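Local coordinates for protein L-fuculose phosphate aldolase (PDB 4C24) that is a tetrameric, zinc-containing aldolase of the class II aldolase and adducin family, at residues T101-P115 against V176-L188. Sequence-based numbering, arbitrary orientation.
Sequences TTYATVLACLREPLP and VEEVEYCAKIYCL. With SO4 (sulfate ion), chain D; SO4 (sulfate ion), chain B.
Where Tyr-103 and Ala-104 meet Ala-183 and Lys-184, helix 103-110 crosses helix segment 176-188 at 64°, the axes 8.2 Å apart. Glu-180 shows how a buried carboxylate can receive the start of a helix. Its chain bends at chi2 (54°), carrying the carboxylate to the amides there. OE2 takes Tyr-103 N (2.7 Å) on its syn lone pair, while OE1 accepts an almost straight bond from Ala-104 N (2.9 Å, 171°) and, through its opposite face, Thr-101 OG1 (2.7 Å). Three bonds thus fix the group's rotation. Tyr-103 is a knob among Glu-180, Lys-184, Cys-187 and Leu-188; Lys-184 CG lies over one ring face, toward its rim (CH-pi), and NZ hydrogen-bonds two sulfates, probably from the crystallisation liquor. Leu-114 CD1 packs against Tyr-186 CB, its CD2 against Val-179 and Ala-183, and Pro-115 CD lies 3.5 Å from the Tyr-186 ring centroid, over its face. In this class II aldolase/adducin fold the helices pack beside the mixed sheet, Leu-107 and Val-179 touching strand 154-157, with the Thr-101 side chain about 10 Å from the zinc; Thr-101 O accepts Tyr-181 OH of a second subunit, and Tyr-181 OH here reciprocates on a third.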
loop_
_atom_site.group_PDB
_atom_site.type_symbol
_atom_site.label_atom_id
_atom_site.label_comp_id
_atom_site.label_asym_id
_atom_site.label_seq_id
_atom_site.Cartn_x
_atom_site.Cartn_y
_atom_site.Cartn_z
ATOM N N THR A 101 2.697 9.489 -10.587
ATOM C CA THR A 101 2.670 8.213 -9.897
ATOM C C THR A 101 3.651 8.213 -8.712
ATOM O O THR A 101 4.108 9.287 -8.265
ATOM C CB THR A 101 2.900 7.055 -10.875
ATOM O OG1 THR A 101 4.243 7.141 -11.372
ATOM C CG2 THR A 101 1.874 7.079 -12.030
ATOM N N THR A 102 3.924 7.049 -8.152
ATOM C CA THR A 102 4.834 7.045 -7.000
ATOM C C THR A 102 6.309 6.878 -7.369
ATOM O O THR A 102 7.054 7.880 -7.371
ATOM C CB THR A 102 4.412 6.023 -5.950
ATOM O OG1 THR A 102 3.047 6.283 -5.620
ATOM C CG2 THR A 102 5.288 6.141 -4.693
ATOM N N TYR A 103 6.728 5.655 -7.674
ATOM C CA TYR A 103 8.177 5.418 -7.855
ATOM C C TYR A 103 8.730 6.004 -9.124
ATOM O O TYR A 103 9.929 6.367 -9.167
ATOM C CB TYR A 103 8.519 3.943 -7.677
ATOM C CG TYR A 103 8.385 3.509 -6.250
ATOM C CD1 TYR A 103 7.160 3.089 -5.732
ATOM C CD2 TYR A 103 9.475 3.552 -5.376
ATOM C CE1 TYR A 103 7.031 2.698 -4.413
ATOM C CE2 TYR A 103 9.365 3.155 -4.060
ATOM C CZ TYR A 103 8.129 2.742 -3.563
ATOM O OH TYR A 103 8.009 2.340 -2.252
ATOM N N ALA A 104 7.939 6.088 -10.179
ATOM C CA ALA A 104 8.358 6.780 -11.380
ATOM C C ALA A 104 8.662 8.239 -11.049
ATOM O O ALA A 104 9.632 8.793 -11.550
ATOM C CB ALA A 104 7.327 6.621 -12.485
ATOM N N THR A 105 7.876 8.845 -10.174
ATOM C CA THR A 105 8.087 10.232 -9.795
ATOM C C THR A 105 9.283 10.343 -8.861
ATOM O O THR A 105 10.007 11.325 -8.956
ATOM C CB THR A 105 6.825 10.811 -9.168
ATOM O OG1 THR A 105 5.798 10.737 -10.152
ATOM C CG2 THR A 105 7.019 12.264 -8.757
ATOM N N VAL A 106 9.487 9.348 -7.994
ATOM C CA VAL A 106 10.756 9.276 -7.204
ATOM C C VAL A 106 11.963 9.392 -8.122
ATOM O O VAL A 106 12.874 10.241 -7.903
ATOM C CB VAL A 106 10.820 7.987 -6.381
ATOM C CG1 VAL A 106 12.234 7.775 -5.800
ATOM C CG2 VAL A 106 9.776 8.076 -5.296
ATOM N N LEU A 107 11.999 8.542 -9.136
ATOM C CA LEU A 107 13.109 8.609 -10.096
ATOM C C LEU A 107 13.178 9.985 -10.750
ATOM O O LEU A 107 14.238 10.556 -10.911
ATOM C CB LEU A 107 13.001 7.502 -11.122
ATOM C CG LEU A 107 13.273 6.122 -10.531
ATOM C CD1 LEU A 107 13.064 5.073 -11.614
ATOM C CD2 LEU A 107 14.745 6.015 -10.021
ATOM N N ALA A 108 12.034 10.557 -11.119
ATOM C CA ALA A 108 11.996 11.869 -11.726
ATOM C C ALA A 108 12.557 12.949 -10.803
ATOM O O ALA A 108 13.142 13.919 -11.278
ATOM C CB ALA A 108 10.533 12.194 -12.064
ATOM N N CYS A 109 12.319 12.823 -9.500
ATOM C CA CYS A 109 12.799 13.828 -8.555
ATOM C C CYS A 109 14.277 13.699 -8.259
ATOM O O CYS A 109 14.890 14.671 -7.825
ATOM C CB CYS A 109 11.961 13.858 -7.280
ATOM S SG CYS A 109 10.245 14.348 -7.590
ATOM N N LEU A 110 14.804 12.500 -8.470
ATOM C CA LEU A 110 16.257 12.256 -8.428
ATOM C C LEU A 110 16.874 12.631 -9.755
ATOM O O LEU A 110 18.110 12.688 -9.880
ATOM C CB LEU A 110 16.525 10.783 -8.167
ATOM C CG LEU A 110 16.128 10.262 -6.805
ATOM C CD1 LEU A 110 15.876 8.762 -6.867
ATOM C CD2 LEU A 110 17.174 10.627 -5.755
ATOM N N ARG A 111 16.037 12.847 -10.771
ATOM C CA ARG A 111 16.482 12.988 -12.154
ATOM C C ARG A 111 17.350 11.786 -12.599
ATOM O O ARG A 111 18.421 11.942 -13.216
ATOM C CB ARG A 111 17.134 14.360 -12.376
ATOM C CG ARG A 111 16.216 15.496 -11.966
ATOM C CD ARG A 111 16.778 16.858 -12.264
ATOM N NE ARG A 111 15.899 17.920 -11.811
ATOM C CZ ARG A 111 16.116 19.208 -12.046
ATOM N NH1 ARG A 111 17.229 19.586 -12.680
ATOM N NH2 ARG A 111 15.285 20.134 -11.593
ATOM N N GLU A 112 16.868 10.583 -12.255
ATOM C CA GLU A 112 17.518 9.321 -12.531
ATOM C C GLU A 112 16.697 8.540 -13.524
ATOM O O GLU A 112 15.475 8.441 -13.350
ATOM C CB GLU A 112 17.652 8.484 -11.266
ATOM C CG GLU A 112 18.730 8.962 -10.304
ATOM C CD GLU A 112 20.113 8.397 -10.611
ATOM O OE1 GLU A 112 20.269 7.669 -11.622
ATOM O OE2 GLU A 112 21.041 8.688 -9.823
ATOM N N PRO A 113 17.320 8.025 -14.580
ATOM C CA PRO A 113 16.603 7.219 -15.551
ATOM C C PRO A 113 16.242 5.833 -15.025
ATOM O O PRO A 113 16.752 5.370 -14.003
ATOM C CB PRO A 113 17.578 7.122 -16.713
ATOM C CG PRO A 113 18.953 7.183 -16.046
ATOM C CD PRO A 113 18.780 8.083 -14.865
ATOM N N LEU A 114 15.324 5.171 -15.721
ATOM C CA LEU A 114 14.942 3.820 -15.352
ATOM C C LEU A 114 15.494 2.799 -16.337
ATOM O O LEU A 114 15.092 2.784 -17.501
ATOM C CB LEU A 114 13.404 3.728 -15.348
ATOM C CG LEU A 114 12.761 2.360 -15.120
ATOM C CD1 LEU A 114 13.161 1.727 -13.802
ATOM C CD2 LEU A 114 11.249 2.525 -15.167
ATOM N N PRO A 115 16.412 1.927 -15.869
ATOM C CA PRO A 115 16.968 0.915 -16.745
ATOM C C PRO A 115 16.212 -0.401 -16.699
ATOM O O PRO A 115 15.242 -0.517 -15.945
ATOM C CB PRO A 115 18.382 0.712 -16.170
ATOM C CG PRO A 115 18.176 0.917 -14.711
ATOM C CD PRO A 115 17.000 1.864 -14.522
ATOM N N VAL A 176 1.757 3.015 -18.438
ATOM C CA VAL A 176 1.895 3.741 -17.185
ATOM C C VAL A 176 2.006 2.733 -16.039
ATOM O O VAL A 176 2.881 2.808 -15.175
ATOM C CB VAL A 176 0.740 4.743 -16.909
ATOM C CG1 VAL A 176 0.841 5.297 -15.486
ATOM C CG2 VAL A 176 0.759 5.890 -17.913
ATOM N N GLU A 177 1.109 1.766 -16.031
ATOM C CA GLU A 177 1.118 0.777 -14.990
ATOM C C GLU A 177 2.420 0.007 -14.924
ATOM O O GLU A 177 2.957 -0.195 -13.833
ATOM C CB GLU A 177 -0.042 -0.186 -15.214
ATOM C CG GLU A 177 -0.313 -1.147 -14.088
ATOM C CD GLU A 177 -1.588 -1.905 -14.354
ATOM O OE1 GLU A 177 -1.558 -2.810 -15.205
ATOM O OE2 GLU A 177 -2.604 -1.561 -13.726
ATOM N N GLU A 178 2.907 -0.432 -16.080
ATOM C CA GLU A 178 4.111 -1.242 -16.141
ATOM C C GLU A 178 5.355 -0.428 -15.824
ATOM O O GLU A 178 6.240 -0.907 -15.109
ATOM C CB GLU A 178 4.250 -1.906 -17.501
ATOM C CG GLU A 178 5.023 -3.202 -17.434
ATOM C CD GLU A 178 4.415 -4.193 -16.451
ATOM O OE1 GLU A 178 3.173 -4.250 -16.304
ATOM O OE2 GLU A 178 5.189 -4.923 -15.818
ATOM N N VAL A 179 5.432 0.786 -16.347
ATOM C CA VAL A 179 6.590 1.649 -16.012
ATOM C C VAL A 179 6.591 1.980 -14.521
ATOM O O VAL A 179 7.639 1.965 -13.874
ATOM C CB VAL A 179 6.640 2.923 -16.860
ATOM C CG1 VAL A 179 7.742 3.861 -16.358
ATOM C CG2 VAL A 179 6.849 2.550 -18.321
ATOM N N GLU A 180 5.431 2.243 -13.929
ATOM C CA GLU A 180 5.398 2.488 -12.495
ATOM C C GLU A 180 5.877 1.226 -11.727
ATOM O O GLU A 180 6.662 1.343 -10.755
ATOM C CB GLU A 180 3.988 2.939 -12.060
ATOM C CG GLU A 180 3.800 3.053 -10.536
ATOM C CD GLU A 180 4.813 3.946 -9.792
ATOM O OE1 GLU A 180 5.310 4.895 -10.398
ATOM O OE2 GLU A 180 5.004 3.758 -8.570
ATOM N N TYR A 181 5.472 0.035 -12.174
ATOM C CA TYR A 181 5.875 -1.191 -11.525
ATOM C C TYR A 181 7.393 -1.351 -11.629
ATOM O O TYR A 181 8.037 -1.673 -10.632
ATOM C CB TYR A 181 5.145 -2.371 -12.165
ATOM C CG TYR A 181 5.630 -3.723 -11.731
ATOM C CD1 TYR A 181 5.191 -4.286 -10.549
ATOM C CD2 TYR A 181 6.524 -4.455 -12.528
ATOM C CE1 TYR A 181 5.633 -5.536 -10.138
ATOM C CE2 TYR A 181 6.982 -5.701 -12.136
ATOM C CZ TYR A 181 6.530 -6.251 -10.947
ATOM O OH TYR A 181 6.984 -7.487 -10.553
ATOM N N CYS A 182 7.914 -1.143 -12.824
ATOM C CA CYS A 182 9.361 -1.289 -13.053
ATOM C C CYS A 182 10.103 -0.267 -12.218
ATOM O O CYS A 182 11.178 -0.597 -11.660
ATOM C CB CYS A 182 9.716 -1.138 -14.526
ATOM S SG CYS A 182 9.227 -2.569 -15.497
ATOM N N ALA A 183 9.591 0.958 -12.143
ATOM C CA ALA A 183 10.262 1.992 -11.331
ATOM C C ALA A 183 10.326 1.559 -9.889
ATOM O O ALA A 183 11.328 1.739 -9.188
ATOM C CB ALA A 183 9.568 3.340 -11.463
ATOM N N LYS A 184 9.218 1.032 -9.397
ATOM C CA LYS A 184 9.135 0.545 -8.034
ATOM C C LYS A 184 10.132 -0.589 -7.781
ATOM O O LYS A 184 10.857 -0.550 -6.791
ATOM C CB LYS A 184 7.683 0.126 -7.699
ATOM C CG LYS A 184 7.555 -0.322 -6.246
ATOM C CD LYS A 184 6.103 -0.576 -5.908
ATOM C CE LYS A 184 5.949 -1.006 -4.467
ATOM N NZ LYS A 184 4.482 -1.096 -4.150
ATOM N N ILE A 185 10.163 -1.589 -8.661
ATOM C CA ILE A 185 11.090 -2.705 -8.508
ATOM C C ILE A 185 12.517 -2.150 -8.464
ATOM O O ILE A 185 13.309 -2.565 -7.610
ATOM C CB ILE A 185 10.949 -3.738 -9.643
ATOM C CG1 ILE A 185 9.559 -4.417 -9.604
ATOM C CG2 ILE A 185 12.079 -4.770 -9.628
ATOM C CD1 ILE A 185 9.269 -5.137 -8.316
ATOM N N TYR A 186 12.814 -1.236 -9.373
ATOM C CA TYR A 186 14.199 -0.707 -9.473
ATOM C C TYR A 186 14.561 0.026 -8.195
ATOM O O TYR A 186 15.676 -0.160 -7.641
ATOM C CB TYR A 186 14.306 0.217 -10.657
ATOM C CG TYR A 186 15.666 0.840 -10.864
ATOM C CD1 TYR A 186 16.772 0.053 -11.050
ATOM C CD2 TYR A 186 15.810 2.210 -10.897
ATOM C CE1 TYR A 186 17.997 0.641 -11.274
ATOM C CE2 TYR A 186 17.033 2.816 -11.114
ATOM C CZ TYR A 186 18.115 2.014 -11.309
ATOM O OH TYR A 186 19.344 2.615 -11.517
ATOM N N CYS A 187 13.683 0.883 -7.716
ATOM C CA CYS A 187 13.971 1.649 -6.507
ATOM C C CYS A 187 14.143 0.750 -5.292
ATOM O O CYS A 187 15.056 0.906 -4.482
ATOM C CB CYS A 187 12.831 2.637 -6.244
ATOM S SG CYS A 187 12.872 4.074 -7.313
ATOM N N LEU A 188 13.241 -0.208 -5.130
ATOM C CA LEU A 188 13.315 -1.114 -4.017
ATOM C C LEU A 188 14.590 -1.959 -4.105
ATOM O O LEU A 188 15.236 -2.223 -3.069
ATOM C CB LEU A 188 12.071 -2.024 -3.964
ATOM C CG LEU A 188 10.794 -1.274 -3.676
ATOM C CD1 LEU A 188 9.657 -2.277 -3.713
ATOM C CD2 LEU A 188 10.746 -0.522 -2.397
HETATM S S SO4 D . 2.859 2.490 -3.697
HETATM O O1 SO4 D . 2.470 3.737 -4.383
HETATM O O2 SO4 D . 1.603 1.827 -3.273
HETATM O O3 SO4 D . 3.566 1.662 -4.688
HETATM O O4 SO4 D . 3.724 2.803 -2.540
HETATM S S SO4 B . 3.402 -3.692 -1.685
HETATM O O1 SO4 B . 3.366 -4.349 -3.005
HETATM O O2 SO4 B . 2.016 -3.262 -1.384
HETATM O O3 SO4 B . 3.846 -4.707 -0.715
HETATM O O4 SO4 B . 4.330 -2.541 -1.724
HETATM O O HOH W 1 19.265 5.008 -12.963
#